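Local atomic coordinates of xylanase inhibitor TL-XI (PDB entry 3G7M), a protein that inhibits xylanases noncompetitively and belongs to the small thaumatin-like proteins of wheat, a family linked to plant defence. Residues A[1-6]-A[145-150]; A[5-10]-A[30-35]; A[9-14]-A[50-55]. The protein carries 4 engineered substitutions. All blocks are in the same frame, centred on the assembly; numbering follows the deposited sequence.

Contact 1 of 3, residues A[1-6]-A[145-150]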
ATOM      1  N   ALA A   1      -1.187 -13.404   5.501  1.00 25.22           N
ATOM      2  CA  ALA A   1      -1.143 -13.782   6.947  1.00 24.76           C
ATOM      3  C   ALA A   1       0.192 -13.284   7.566  1.00 24.13           C
ATOM      4  O   ALA A   1       1.237 -13.858   7.280  1.00 24.21           O
ATOM      5  CB  ALA A   1      -1.332 -15.341   7.111  1.00 24.46           C
ATOM      6  N   PRO A   2       0.167 -12.210   8.402  1.00 23.49           N
ATOM      7  CA  PRO A   2      -0.935 -11.333   8.854  1.00 22.79           C
ATOM      8  C   PRO A   2      -1.280 -10.173   7.917  1.00 22.18           C
ATOM      9  O   PRO A   2      -2.430  -9.694   7.933  1.00 22.57           O
ATOM     10  CB  PRO A   2      -0.407 -10.768  10.177  1.00 22.77           C
ATOM     11  CG  PRO A   2       1.047 -10.844  10.069  1.00 23.35           C
ATOM     12  CD  PRO A   2       1.321 -12.118   9.330  1.00 23.56           C
ATOM     13  N   LEU A   3      -0.302  -9.697   7.148  1.00 22.00           N
ATOM     14  CA  LEU A   3      -0.561  -8.709   6.059  1.00 22.00           C
ATOM     15  C   LEU A   3      -0.268  -9.283   4.652  1.00 21.80           C
ATOM     16  O   LEU A   3       0.769  -9.918   4.423  1.00 22.00           O
ATOM     17  CB  LEU A   3       0.240  -7.422   6.272  1.00 21.78           C
ATOM     18  CG  LEU A   3       0.124  -6.347   5.168  1.00 21.46           C
ATOM     19  CD1 LEU A   3      -1.220  -5.732   5.237  1.00 22.00           C
ATOM     20  CD2 LEU A   3       1.191  -5.255   5.318  1.00 22.00           C
ATOM     21  N   THR A   4      -1.184  -9.077   3.718  1.00 20.79           N
ATOM     22  CA  THR A   4      -1.020  -9.644   2.393  1.00 19.68           C
ATOM     23  C   THR A   4      -1.347  -8.556   1.402  1.00 19.19           C
ATOM     24  O   THR A   4      -2.410  -7.953   1.476  1.00 19.75           O
ATOM     25  CB  THR A   4      -1.952 -10.892   2.179  1.00 20.04           C
ATOM     26  OG1 THR A   4      -1.890 -11.761   3.322  1.00 18.82           O
ATOM     27  CG2 THR A   4      -1.570 -11.695   0.908  1.00 19.66           C
ATOM     28  N   ILE A   5      -0.433  -8.288   0.479  1.00 18.43           N
ATOM     29  CA  ILE A   5      -0.690  -7.334  -0.621  1.00 17.74           C
ATOM     30  C   ILE A   5      -0.796  -8.076  -1.957  1.00 17.31           C
ATOM     31  O   ILE A   5       0.147  -8.718  -2.397  1.00 17.71           O
ATOM     32  CB  ILE A   5       0.382  -6.223  -0.683  1.00 17.91           C
ATOM     33  CG1 ILE A   5       0.342  -5.378   0.591  1.00 16.72           C
ATOM     34  CG2 ILE A   5       0.215  -5.354  -1.922  1.00 17.15           C
ATOM     35  CD1 ILE A   5       1.678  -4.737   0.903  1.00 16.98           C
ATOM     36  N   THR A   6      -1.967  -7.997  -2.576  1.00 17.07           N
ATOM     37  CA  THR A   6      -2.289  -8.773  -3.771  1.00 16.81           C
ATOM     38  C   THR A   6      -2.440  -7.856  -4.988  1.00 17.15           C
ATOM     39  O   THR A   6      -3.054  -6.783  -4.919  1.00 16.71           O
ATOM     40  CB  THR A   6      -3.584  -9.589  -3.576  1.00 16.28           C
ATOM     41  OG1 THR A   6      -3.464 -10.418  -2.401  1.00 16.66           O
ATOM     42  CG2 THR A   6      -3.877 -10.457  -4.783  1.00 15.44           C
ATOM     43  N   LEU A 145      -5.083  -9.051   7.361  1.00 22.65           N
ATOM     44  CA  LEU A 145      -5.218  -7.873   6.502  1.00 22.96           C
ATOM     45  C   LEU A 145      -4.870  -8.146   5.036  1.00 23.07           C
ATOM     46  O   LEU A 145      -3.861  -8.841   4.743  1.00 23.13           O
ATOM     47  CB  LEU A 145      -4.300  -6.763   6.992  1.00 22.96           C
ATOM     48  CG  LEU A 145      -4.730  -5.948   8.212  1.00 23.46           C
ATOM     49  CD1 LEU A 145      -3.629  -5.002   8.584  1.00 23.25           C
ATOM     50  CD2 LEU A 145      -5.995  -5.150   7.892  1.00 23.40           C
ATOM     51  N   GLN A 146      -5.688  -7.575   4.130  1.00 22.31           N
ATOM     52  CA  GLN A 146      -5.470  -7.697   2.688  1.00 22.00           C
ATOM     53  C   GLN A 146      -5.610  -6.365   1.936  1.00 21.77           C
ATOM     54  O   GLN A 146      -6.627  -5.679   2.033  1.00 21.79           O
ATOM     55  CB  GLN A 146      -6.399  -8.747   2.096  1.00 22.00           C
ATOM     56  CG  GLN A 146      -5.963  -9.233   0.721  1.00 23.88           C
ATOM     57  CD  GLN A 146      -6.746 -10.455   0.251  1.00 25.48           C
ATOM     58  OE1 GLN A 146      -7.783 -10.820   0.847  1.00 27.31           O
ATOM     59  NE2 GLN A 146      -6.251 -11.098  -0.820  1.00 23.08           N
ATOM     60  N   ILE A 147      -4.568  -6.012   1.189  1.00 20.81           N
ATOM     61  CA  ILE A 147      -4.620  -4.903   0.261  1.00 19.60           C
ATOM     62  C   ILE A 147      -4.675  -5.478  -1.154  1.00 19.15           C
ATOM     63  O   ILE A 147      -3.817  -6.251  -1.559  1.00 19.34           O
ATOM     64  CB  ILE A 147      -3.394  -4.029   0.387  1.00 19.45           C
ATOM     65  CG1 ILE A 147      -3.015  -3.811   1.852  1.00 20.89           C
ATOM     66  CG2 ILE A 147      -3.593  -2.742  -0.330  1.00 18.41           C
ATOM     67  CD1 ILE A 147      -3.976  -2.969   2.654  1.00 22.00           C
ATOM     68  N   VAL A 148      -5.702  -5.116  -1.908  1.00 18.67           N
ATOM     69  CA  VAL A 148      -5.807  -5.580  -3.288  1.00 18.02           C
ATOM     70  C   VAL A 148      -5.638  -4.370  -4.233  1.00 18.16           C
ATOM     71  O   VAL A 148      -6.224  -3.279  -4.030  1.00 17.71           O
ATOM     72  CB  VAL A 148      -7.152  -6.388  -3.552  1.00 17.70           C
ATOM     73  CG1 VAL A 148      -7.162  -7.043  -4.928  1.00 15.28           C
ATOM     74  CG2 VAL A 148      -7.378  -7.444  -2.487  1.00 17.96           C
ATOM     75  N   PHE A 149      -4.823  -4.580  -5.264  1.00 18.57           N
ATOM     76  CA  PHE A 149      -4.800  -3.691  -6.431  1.00 19.03           C
ATOM     77  C   PHE A 149      -5.690  -4.250  -7.526  1.00 19.34           C
ATOM     78  O   PHE A 149      -5.620  -5.442  -7.838  1.00 19.17           O
ATOM     79  CB  PHE A 149      -3.373  -3.482  -6.970  1.00 19.01           C
ATOM     80  CG  PHE A 149      -2.418  -2.899  -5.942  1.00 18.05           C
ATOM     81  CD1 PHE A 149      -2.447  -1.557  -5.645  1.00 14.13           C
ATOM     82  CD2 PHE A 149      -1.511  -3.712  -5.263  1.00 17.09           C
ATOM     83  CE1 PHE A 149      -1.611  -1.048  -4.722  1.00 12.71           C
ATOM     84  CE2 PHE A 149      -0.670  -3.178  -4.332  1.00 14.85           C
ATOM     85  CZ  PHE A 149      -0.725  -1.842  -4.072  1.00 13.56           C
ATOM     86  N   CYS A 150      -6.504  -3.358  -8.101  1.00 19.92           N
ATOM     87  CA  CYS A 150      -7.517  -3.674  -9.110  1.00 20.66           C
ATOM     88  C   CYS A 150      -8.456  -4.765  -8.572  1.00 21.14           C
ATOM     89  O   CYS A 150      -8.473  -5.892  -9.084  1.00 21.38           O
ATOM     90  CB  CYS A 150      -6.906  -4.028 -10.486  1.00 20.19           C
ATOM     91  SG  CYS A 150      -5.640  -2.853 -11.134  1.00 22.00           S
TER
HETATM   92  O   HOH W   1      -3.922 -11.551   4.758  1.00  9.99           O
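The Phe149 ring is met obliquely by Ile5, whose CG2 comes to 3.4 Å from CE2; Thr6 O comes obliquely as well, from the same side of the ring plane, near CD2. The other flat group is the Gln146 amide: Thr6 OG1 lies in its plane, and NE2 donates to that oxygen over 3.3 Å. Gln146 reaches it because CG stands anti to the backbone N (chi1 -163°) and the chain runs on extended.

The residues that meet here lie on two parallel strands, 3-6 and 145-149, at 10° to each other, neighbours in the mixed sheet of the thaumatin-like fold. Every second residue of each strand turns its N and O to the partner, as parallel pairing requires: Leu145 N to Pro2 O, Thr4 N to Leu145 O, Ile147 N to Thr4 O, Thr6 N to Ile147 O (2.7 Å) and Phe149 N to Thr6 O (2.8 Å). On the Leu3 face, Leu3 CD1 packs on Leu145 CB at 3.7 Å, and the Ile5 and Ile147 side chains lie side by side, CG1 to CG1 3.9 Å. On the opposite face, a water gives a hydrogen bond to Leu145 O (2.7 Å) and shares another with Thr4 OG1.

Contact 2 of 3, residues A[5-10]-A[30-35]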
ATOM      1  N   ILE A   5      -0.433  -8.288   0.479  1.00 18.43           N
ATOM      2  CA  ILE A   5      -0.690  -7.334  -0.621  1.00 17.74           C
ATOM      3  C   ILE A   5      -0.796  -8.076  -1.957  1.00 17.31           C
ATOM      4  O   ILE A   5       0.147  -8.718  -2.397  1.00 17.71           O
ATOM      5  CB  ILE A   5       0.382  -6.223  -0.683  1.00 17.91           C
ATOM      6  CG1 ILE A   5       0.342  -5.378   0.591  1.00 16.72           C
ATOM      7  CG2 ILE A   5       0.215  -5.354  -1.922  1.00 17.15           C
ATOM      8  CD1 ILE A   5       1.678  -4.737   0.903  1.00 16.98           C
ATOM      9  N   THR A   6      -1.967  -7.997  -2.576  1.00 17.07           N
ATOM     10  CA  THR A   6      -2.289  -8.773  -3.771  1.00 16.81           C
ATOM     11  C   THR A   6      -2.440  -7.856  -4.988  1.00 17.15           C
ATOM     12  O   THR A   6      -3.054  -6.783  -4.919  1.00 16.71           O
ATOM     13  CB  THR A   6      -3.584  -9.589  -3.576  1.00 16.28           C
ATOM     14  OG1 THR A   6      -3.464 -10.418  -2.401  1.00 16.66           O
ATOM     15  CG2 THR A   6      -3.877 -10.457  -4.783  1.00 15.44           C
ATOM     16  N   ASN A   7      -1.869  -8.298  -6.105  1.00 17.77           N
ATOM     17  CA  ASN A   7      -2.007  -7.592  -7.382  1.00 18.05           C
ATOM     18  C   ASN A   7      -3.002  -8.271  -8.323  1.00 17.68           C
ATOM     19  O   ASN A   7      -2.712  -9.358  -8.843  1.00 17.41           O
ATOM     20  CB  ASN A   7      -0.637  -7.440  -8.048  1.00 17.99           C
ATOM     21  CG  ASN A   7      -0.716  -6.738  -9.371  1.00 17.26           C
ATOM     22  OD1 ASN A   7      -1.601  -5.906  -9.586  1.00 17.36           O
ATOM     23  ND2 ASN A   7       0.214  -7.067 -10.269  1.00 18.80           N
ATOM     24  N   ARG A   8      -4.185  -7.631  -8.484  1.00 18.25           N
ATOM     25  CA  ARG A   8      -5.241  -8.150  -9.379  1.00 19.66           C
ATOM     26  C   ARG A   8      -5.373  -7.393 -10.731  1.00 20.04           C
ATOM     27  O   ARG A   8      -6.329  -7.608 -11.490  1.00 20.71           O
ATOM     28  CB  ARG A   8      -6.597  -8.311  -8.663  1.00 18.81           C
ATOM     29  CG  ARG A   8      -6.710  -9.648  -7.931  1.00 21.44           C
ATOM     30  CD  ARG A   8      -8.123 -10.047  -7.422  1.00 23.16           C
ATOM     31  NE  ARG A   8      -8.111 -11.458  -6.962  1.00 24.95           N
ATOM     32  CZ  ARG A   8      -7.845 -11.871  -5.707  1.00 25.00           C
ATOM     33  NH1 ARG A   8      -7.605 -10.989  -4.733  1.00 22.00           N
ATOM     34  NH2 ARG A   8      -7.834 -13.183  -5.421  1.00 23.69           N
ATOM     35  N   CYS A   9      -4.395  -6.539 -11.032  1.00 19.92           N
ATOM     36  CA  CYS A   9      -4.297  -5.870 -12.319  1.00 19.89           C
ATOM     37  C   CYS A   9      -3.711  -6.784 -13.415  1.00 20.08           C
ATOM     38  O   CYS A   9      -3.070  -7.806 -13.124  1.00 20.17           O
ATOM     39  CB  CYS A   9      -3.437  -4.630 -12.159  1.00 19.86           C
ATOM     40  SG  CYS A   9      -3.838  -3.727 -10.681  1.00 20.49           S
ATOM     41  N   HIS A  10      -3.939  -6.430 -14.680  1.00 19.76           N
ATOM     42  CA  HIS A  10      -3.363  -7.193 -15.790  1.00 19.68           C
ATOM     43  C   HIS A  10      -1.901  -6.791 -16.101  1.00 19.22           C
ATOM     44  O   HIS A  10      -1.309  -7.247 -17.076  1.00 19.05           O
ATOM     45  CB  HIS A  10      -4.209  -6.990 -17.038  1.00 20.28           C
ATOM     46  CG  HIS A  10      -5.624  -7.457 -16.894  1.00 21.53           C
ATOM     47  ND1 HIS A  10      -5.947  -8.782 -16.629  1.00 22.00           N
ATOM     48  CD2 HIS A  10      -6.803  -6.783 -17.028  1.00 22.00           C
ATOM     49  CE1 HIS A  10      -7.265  -8.900 -16.586  1.00 22.00           C
ATOM     50  NE2 HIS A  10      -7.808  -7.703 -16.821  1.00 22.00           N
ATOM     51  N   LEU A  30       5.436  -7.416  -8.119  1.00 19.24           N
ATOM     52  CA  LEU A  30       4.295  -8.315  -8.192  1.00 19.61           C
ATOM     53  C   LEU A  30       3.702  -8.454  -9.593  1.00 20.04           C
ATOM     54  O   LEU A  30       3.041  -7.544 -10.079  1.00 20.85           O
ATOM     55  CB  LEU A  30       3.204  -7.914  -7.208  1.00 19.23           C
ATOM     56  CG  LEU A  30       3.423  -8.262  -5.739  1.00 19.69           C
ATOM     57  CD1 LEU A  30       2.156  -7.979  -4.983  1.00 19.03           C
ATOM     58  CD2 LEU A  30       3.855  -9.708  -5.517  1.00 20.32           C
ATOM     59  N   HIS A  31       3.931  -9.601 -10.230  1.00 20.00           N
ATOM     60  CA  HIS A  31       3.286  -9.918 -11.490  1.00 19.94           C
ATOM     61  C   HIS A  31       1.786 -10.068 -11.294  1.00 19.26           C
ATOM     62  O   HIS A  31       1.330 -10.342 -10.194  1.00 18.59           O
ATOM     63  CB  HIS A  31       3.888 -11.187 -12.098  1.00 20.26           C
ATOM     64  CG  HIS A  31       5.330 -11.039 -12.465  1.00 22.00           C
ATOM     65  ND1 HIS A  31       6.355 -11.445 -11.628  1.00 23.62           N
ATOM     66  CD2 HIS A  31       5.923 -10.503 -13.564  1.00 22.34           C
ATOM     67  CE1 HIS A  31       7.518 -11.190 -12.209  1.00 23.13           C
ATOM     68  NE2 HIS A  31       7.284 -10.620 -13.384  1.00 22.97           N
ATOM     69  N   PRO A  32       1.008  -9.871 -12.367  1.00 19.16           N
ATOM     70  CA  PRO A  32      -0.412 -10.126 -12.294  1.00 18.71           C
ATOM     71  C   PRO A  32      -0.692 -11.470 -11.628  1.00 18.25           C
ATOM     72  O   PRO A  32      -0.215 -12.522 -12.091  1.00 17.94           O
ATOM     73  CB  PRO A  32      -0.829 -10.148 -13.766  1.00 18.80           C
ATOM     74  CG  PRO A  32       0.060  -9.237 -14.400  1.00 18.78           C
ATOM     75  CD  PRO A  32       1.384  -9.378 -13.702  1.00 19.26           C
ATOM     76  N   GLY A  33      -1.450 -11.390 -10.535  1.00 17.96           N
ATOM     77  CA  GLY A  33      -1.935 -12.543  -9.802  1.00 17.64           C
ATOM     78  C   GLY A  33      -1.143 -12.854  -8.556  1.00 17.49           C
ATOM     79  O   GLY A  33      -1.566 -13.656  -7.739  1.00 17.87           O
ATOM     80  N   ALA A  34       0.007 -12.211  -8.406  1.00 17.60           N
ATOM     81  CA  ALA A  34       0.915 -12.511  -7.306  1.00 17.50           C
ATOM     82  C   ALA A  34       0.637 -11.690  -6.058  1.00 17.49           C
ATOM     83  O   ALA A  34       0.137 -10.571  -6.135  1.00 17.60           O
ATOM     84  CB  ALA A  34       2.342 -12.330  -7.745  1.00 17.92           C
ATOM     85  N   SER A  35       0.970 -12.266  -4.911  1.00 17.41           N
ATOM     86  CA  SER A  35       0.758 -11.632  -3.626  1.00 17.05           C
ATOM     87  C   SER A  35       2.069 -11.515  -2.865  1.00 17.21           C
ATOM     88  O   SER A  35       3.035 -12.254  -3.124  1.00 17.51           O
ATOM     89  CB  SER A  35      -0.222 -12.459  -2.805  1.00 17.14           C
ATOM     90  OG  SER A  35      -1.378 -12.784  -3.581  1.00 17.86           O
TER
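Asn7 meets the 30-35 loop with both backbone and side chain. Its N donates to Ala34 O over 3.0 Å, and its O accepts from Gly33 N over 2.9 Å, so both its backbone polar atoms are taken by consecutive residues of the loop. The amide adds weaker bonds: ND2 gives bent ones to Leu30 O (2.9 Å) and His31 O, and its strongest partner is Phe11 O. With CG anti to the backbone N, chi1 179° carries ND2 to the Leu30 and His31 carbonyls, and OD1 accepts from Cys9 N, which stands above the amide plane, at 3.2 Å, an Asx turn. With an alanine at this position, the carbonyls of Leu30, His31 and Phe11 would probably lose their common donor, and Cys9 N its side-chain acceptor.

The next shell is the loop itself, a type II turn from His31 to Ala34 closed by Ala34 N to His31 O. At Gly33 the phi of 101° would press a CB against the carbonyl O before it. Pro32 packs against the 9-10 backbone, with CB 3.3 Å from Cys9 O and CG beside the His10 carbonyl. At the other end Leu30 CD1 touches Ile5 O, and Thr6 OG1 and Ser35 OG share a weak hydrogen bond.

Thr6 and Ser35 form an antiparallel non-hydrogen-bonded pair, so the loop delivers the edge strand 35-38 onto strand 3-7, whose other flank is strand 145-149; Leu30 and Ile5 meanwhile lean on Pro15 of strand 13-19.

Contact 3 of 3, residues A[9-14]-A[50-55]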
ATOM      1  N   CYS A   9      -4.395  -6.539 -11.032  1.00 19.92           N
ATOM      2  CA  CYS A   9      -4.297  -5.870 -12.319  1.00 19.89           C
ATOM      3  C   CYS A   9      -3.711  -6.784 -13.415  1.00 20.08           C
ATOM      4  O   CYS A   9      -3.070  -7.806 -13.124  1.00 20.17           O
ATOM      5  CB  CYS A   9      -3.437  -4.630 -12.159  1.00 19.86           C
ATOM      6  SG  CYS A   9      -3.838  -3.727 -10.681  1.00 20.49           S
ATOM      7  N   HIS A  10      -3.939  -6.430 -14.680  1.00 19.76           N
ATOM      8  CA  HIS A  10      -3.363  -7.193 -15.790  1.00 19.68           C
ATOM      9  C   HIS A  10      -1.901  -6.791 -16.101  1.00 19.22           C
ATOM     10  O   HIS A  10      -1.309  -7.247 -17.076  1.00 19.05           O
ATOM     11  CB  HIS A  10      -4.209  -6.990 -17.038  1.00 20.28           C
ATOM     12  CG  HIS A  10      -5.624  -7.457 -16.894  1.00 21.53           C
ATOM     13  ND1 HIS A  10      -5.947  -8.782 -16.629  1.00 22.00           N
ATOM     14  CD2 HIS A  10      -6.803  -6.783 -17.028  1.00 22.00           C
ATOM     15  CE1 HIS A  10      -7.265  -8.900 -16.586  1.00 22.00           C
ATOM     16  NE2 HIS A  10      -7.808  -7.703 -16.821  1.00 22.00           N
ATOM     17  N   PHE A  11      -1.333  -5.916 -15.285  1.00 19.06           N
ATOM     18  CA  PHE A  11       0.035  -5.457 -15.464  1.00 19.44           C
ATOM     19  C   PHE A  11       0.806  -5.598 -14.162  1.00 19.72           C
ATOM     20  O   PHE A  11       0.227  -5.691 -13.094  1.00 19.92           O
ATOM     21  CB  PHE A  11       0.092  -4.005 -15.969  1.00 18.86           C
ATOM     22  CG  PHE A  11      -0.842  -3.097 -15.263  1.00 19.78           C
ATOM     23  CD1 PHE A  11      -2.045  -2.740 -15.841  1.00 20.52           C
ATOM     24  CD2 PHE A  11      -0.545  -2.613 -13.992  1.00 22.00           C
ATOM     25  CE1 PHE A  11      -2.945  -1.896 -15.176  1.00 21.88           C
ATOM     26  CE2 PHE A  11      -1.444  -1.767 -13.321  1.00 22.00           C
ATOM     27  CZ  PHE A  11      -2.646  -1.412 -13.922  1.00 22.00           C
ATOM     28  N   THR A  12       2.125  -5.625 -14.262  1.00 20.18           N
ATOM     29  CA  THR A  12       2.957  -5.744 -13.087  1.00 20.65           C
ATOM     30  C   THR A  12       2.830  -4.488 -12.222  1.00 20.59           C
ATOM     31  O   THR A  12       2.947  -3.372 -12.734  1.00 21.22           O
ATOM     32  CB  THR A  12       4.427  -5.952 -13.499  1.00 20.69           C
ATOM     33  OG1 THR A  12       4.487  -6.920 -14.575  1.00 22.00           O
ATOM     34  CG2 THR A  12       5.257  -6.442 -12.306  1.00 20.57           C
ATOM     35  N   VAL A  13       2.574  -4.659 -10.926  1.00 20.38           N
ATOM     36  CA  VAL A  13       2.744  -3.553  -9.973  1.00 20.52           C
ATOM     37  C   VAL A  13       3.851  -3.803  -8.930  1.00 20.57           C
ATOM     38  O   VAL A  13       4.157  -4.968  -8.589  1.00 20.78           O
ATOM     39  CB  VAL A  13       1.448  -3.159  -9.259  1.00 20.05           C
ATOM     40  CG1 VAL A  13       0.314  -3.091 -10.233  1.00 19.88           C
ATOM     41  CG2 VAL A  13       1.144  -4.094  -8.175  1.00 22.00           C
ATOM     42  N   TRP A  14       4.439  -2.700  -8.439  1.00 20.33           N
ATOM     43  CA  TRP A  14       5.562  -2.732  -7.498  1.00 19.78           C
ATOM     44  C   TRP A  14       5.149  -2.151  -6.144  1.00 19.20           C
ATOM     45  O   TRP A  14       5.299  -0.952  -5.915  1.00 19.37           O
ATOM     46  CB  TRP A  14       6.754  -1.946  -8.086  1.00 20.03           C
ATOM     47  CG  TRP A  14       7.603  -2.730  -9.082  1.00 20.73           C
ATOM     48  CD1 TRP A  14       8.763  -3.450  -8.818  1.00 21.68           C
ATOM     49  CD2 TRP A  14       7.357  -2.882 -10.470  1.00 19.27           C
ATOM     50  NE1 TRP A  14       9.237  -4.022  -9.966  1.00 19.51           N
ATOM     51  CE2 TRP A  14       8.398  -3.692 -10.998  1.00 19.04           C
ATOM     52  CE3 TRP A  14       6.363  -2.411 -11.328  1.00 20.26           C
ATOM     53  CZ2 TRP A  14       8.468  -4.044 -12.355  1.00 19.44           C
ATOM     54  CZ3 TRP A  14       6.434  -2.753 -12.692  1.00 21.22           C
ATOM     55  CH2 TRP A  14       7.484  -3.567 -13.188  1.00 20.56           C
ATOM     56  N   GLY A  50       1.099   1.151  -4.447  1.00 18.87           N
ATOM     57  CA  GLY A  50       1.641   0.458  -5.608  1.00 19.02           C
ATOM     58  C   GLY A  50       2.310   1.380  -6.614  1.00 19.18           C
ATOM     59  O   GLY A  50       1.897   2.533  -6.785  1.00 18.93           O
ATOM     60  N   ARG A  51       3.335   0.845  -7.292  1.00 19.45           N
ATOM     61  CA  ARG A  51       4.058   1.565  -8.334  1.00 19.37           C
ATOM     62  C   ARG A  51       3.998   0.795  -9.636  1.00 19.69           C
ATOM     63  O   ARG A  51       4.122  -0.437  -9.645  1.00 19.62           O
ATOM     64  CB  ARG A  51       5.513   1.746  -7.942  1.00 19.55           C
ATOM     65  CG  ARG A  51       5.740   2.262  -6.530  1.00 18.61           C
ATOM     66  CD  ARG A  51       7.194   2.078  -6.169  1.00 17.08           C
ATOM     67  NE  ARG A  51       7.486   0.716  -5.754  1.00 14.48           N
ATOM     68  CZ  ARG A  51       8.709   0.236  -5.587  1.00 13.95           C
ATOM     69  NH1 ARG A  51       9.759   1.004  -5.836  1.00 14.62           N
ATOM     70  NH2 ARG A  51       8.880  -1.015  -5.179  1.00 13.81           N
ATOM     71  N   THR A  52       3.811   1.527 -10.737  1.00 20.19           N
ATOM     72  CA  THR A  52       3.691   0.892 -12.044  1.00 20.43           C
ATOM     73  C   THR A  52       4.775   1.415 -12.928  1.00 20.68           C
ATOM     74  O   THR A  52       5.243   2.519 -12.707  1.00 21.01           O
ATOM     75  CB  THR A  52       2.327   1.183 -12.711  1.00 20.56           C
ATOM     76  OG1 THR A  52       2.157   2.599 -12.921  1.00 20.05           O
ATOM     77  CG2 THR A  52       1.175   0.629 -11.865  1.00 21.15           C
ATOM     78  N   GLY A  53       5.160   0.620 -13.930  1.00 21.22           N
ATOM     79  CA  GLY A  53       6.109   1.033 -14.964  1.00 21.63           C
ATOM     80  C   GLY A  53       7.514   1.241 -14.431  1.00 22.00           C
ATOM     81  O   GLY A  53       8.188   2.233 -14.756  1.00 22.00           O
ATOM     82  N   CYS A  54       7.952   0.308 -13.586  1.00 22.00           N
ATOM     83  CA  CYS A  54       9.280   0.391 -12.969  1.00 22.00           C
ATOM     84  C   CYS A  54      10.261  -0.348 -13.841  1.00 22.00           C
ATOM     85  O   CYS A  54      10.063  -1.518 -14.145  1.00 22.00           O
ATOM     86  CB  CYS A  54       9.284  -0.192 -11.553  1.00 22.00           C
ATOM     87  SG  CYS A  54       8.036   0.546 -10.475  1.00 22.74           S
ATOM     88  N   SER A  55      11.309   0.356 -14.258  1.00 22.36           N
ATOM     89  CA  SER A  55      12.358  -0.262 -15.026  1.00 22.78           C
ATOM     90  C   SER A  55      13.704  -0.086 -14.309  1.00 23.29           C
ATOM     91  O   SER A  55      14.208   1.035 -14.195  1.00 23.41           O
ATOM     92  CB  SER A  55      12.381   0.328 -16.430  1.00 22.36           C
ATOM     93  OG  SER A  55      13.286  -0.404 -17.244  1.00 23.07           O
TER
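Trp14 and Arg51 carry the polar part of this contact. Trp14 N donates to Arg51 O over 2.6 Å, lying in the plane of that carbonyl. In return Trp14 O takes a bent bond from Arg51 N at 3.0 Å and a straighter one from Arg51 NE at 2.8 Å, the two donors coming from opposite faces of the carbonyl plane. NE can do this because the arginine chain bends at chi3 (-80°), folding the guanidinium back until the oxygen sits at its edge, nearly in its plane; NH2 is then placed for a weak bond to Pro15 O. The NE bond fixes the arginine's end against the Trp14 carbonyl of the neighbouring strand, and a bound sodium ion lies about 4 Å from the Arg51 side chain. Thr52 OG1, for its part, is bonded to Thr66 OG1.

Aromatic contacts centre on the Trp14 indole. Cys54 CB lies over one face, 3.6 Å from the centroid of the six-membered ring, a CH-pi contact. Its SG adds an oblique sulfur-aromatic contact, 4.0 Å from the centroid of the five-membered ring. The opposite face has Thr12 CG2 offset toward its rim, and Arg51 O stands at the ring edge in plane.

Apolar contacts finish the account nearer Phe11. Thr52 CG2 touches Phe11 CE2 obliquely at 3.8 Å and also lies near Val13 CG1. The Phe11 ring in turn has Cys9 CB over one face, offset toward its rim.

The indole is thus packed against the Cys54-Cys64 disulfide, which closes the small two-stranded sheet of 55-56 and 62-63. Strands 13-19 and 44-52 are antiparallel neighbours in the six-stranded sheet, and here disulfide and tryptophan come together, consistent with the disulfide-rich build of thaumatin-like proteins.

Overall arrangement
From the N terminus, strand 3-7 is held first: contact 1 pairs it with the last strand, 145-149, and so closes a loop of nearly the whole chain. Contact 2 starts from the same strand, sharing Ile5 and Thr6, and closes a short loop back from residues 30-35. Contact 3 begins where contact 2 leaves off, sharing Cys9 and His10, and joins 9-14 to 50-55. The loops of contacts 2 and 3 cross, since 30-35 falls between the ends of contact 3, and contact 3 is nested inside contact 1. The Cys9-Cys150 disulfide ties together the ends of strands 3-7 and 145-149, and Phe149, packing on Val13 and Gly50, joins their sheet to the six-stranded one.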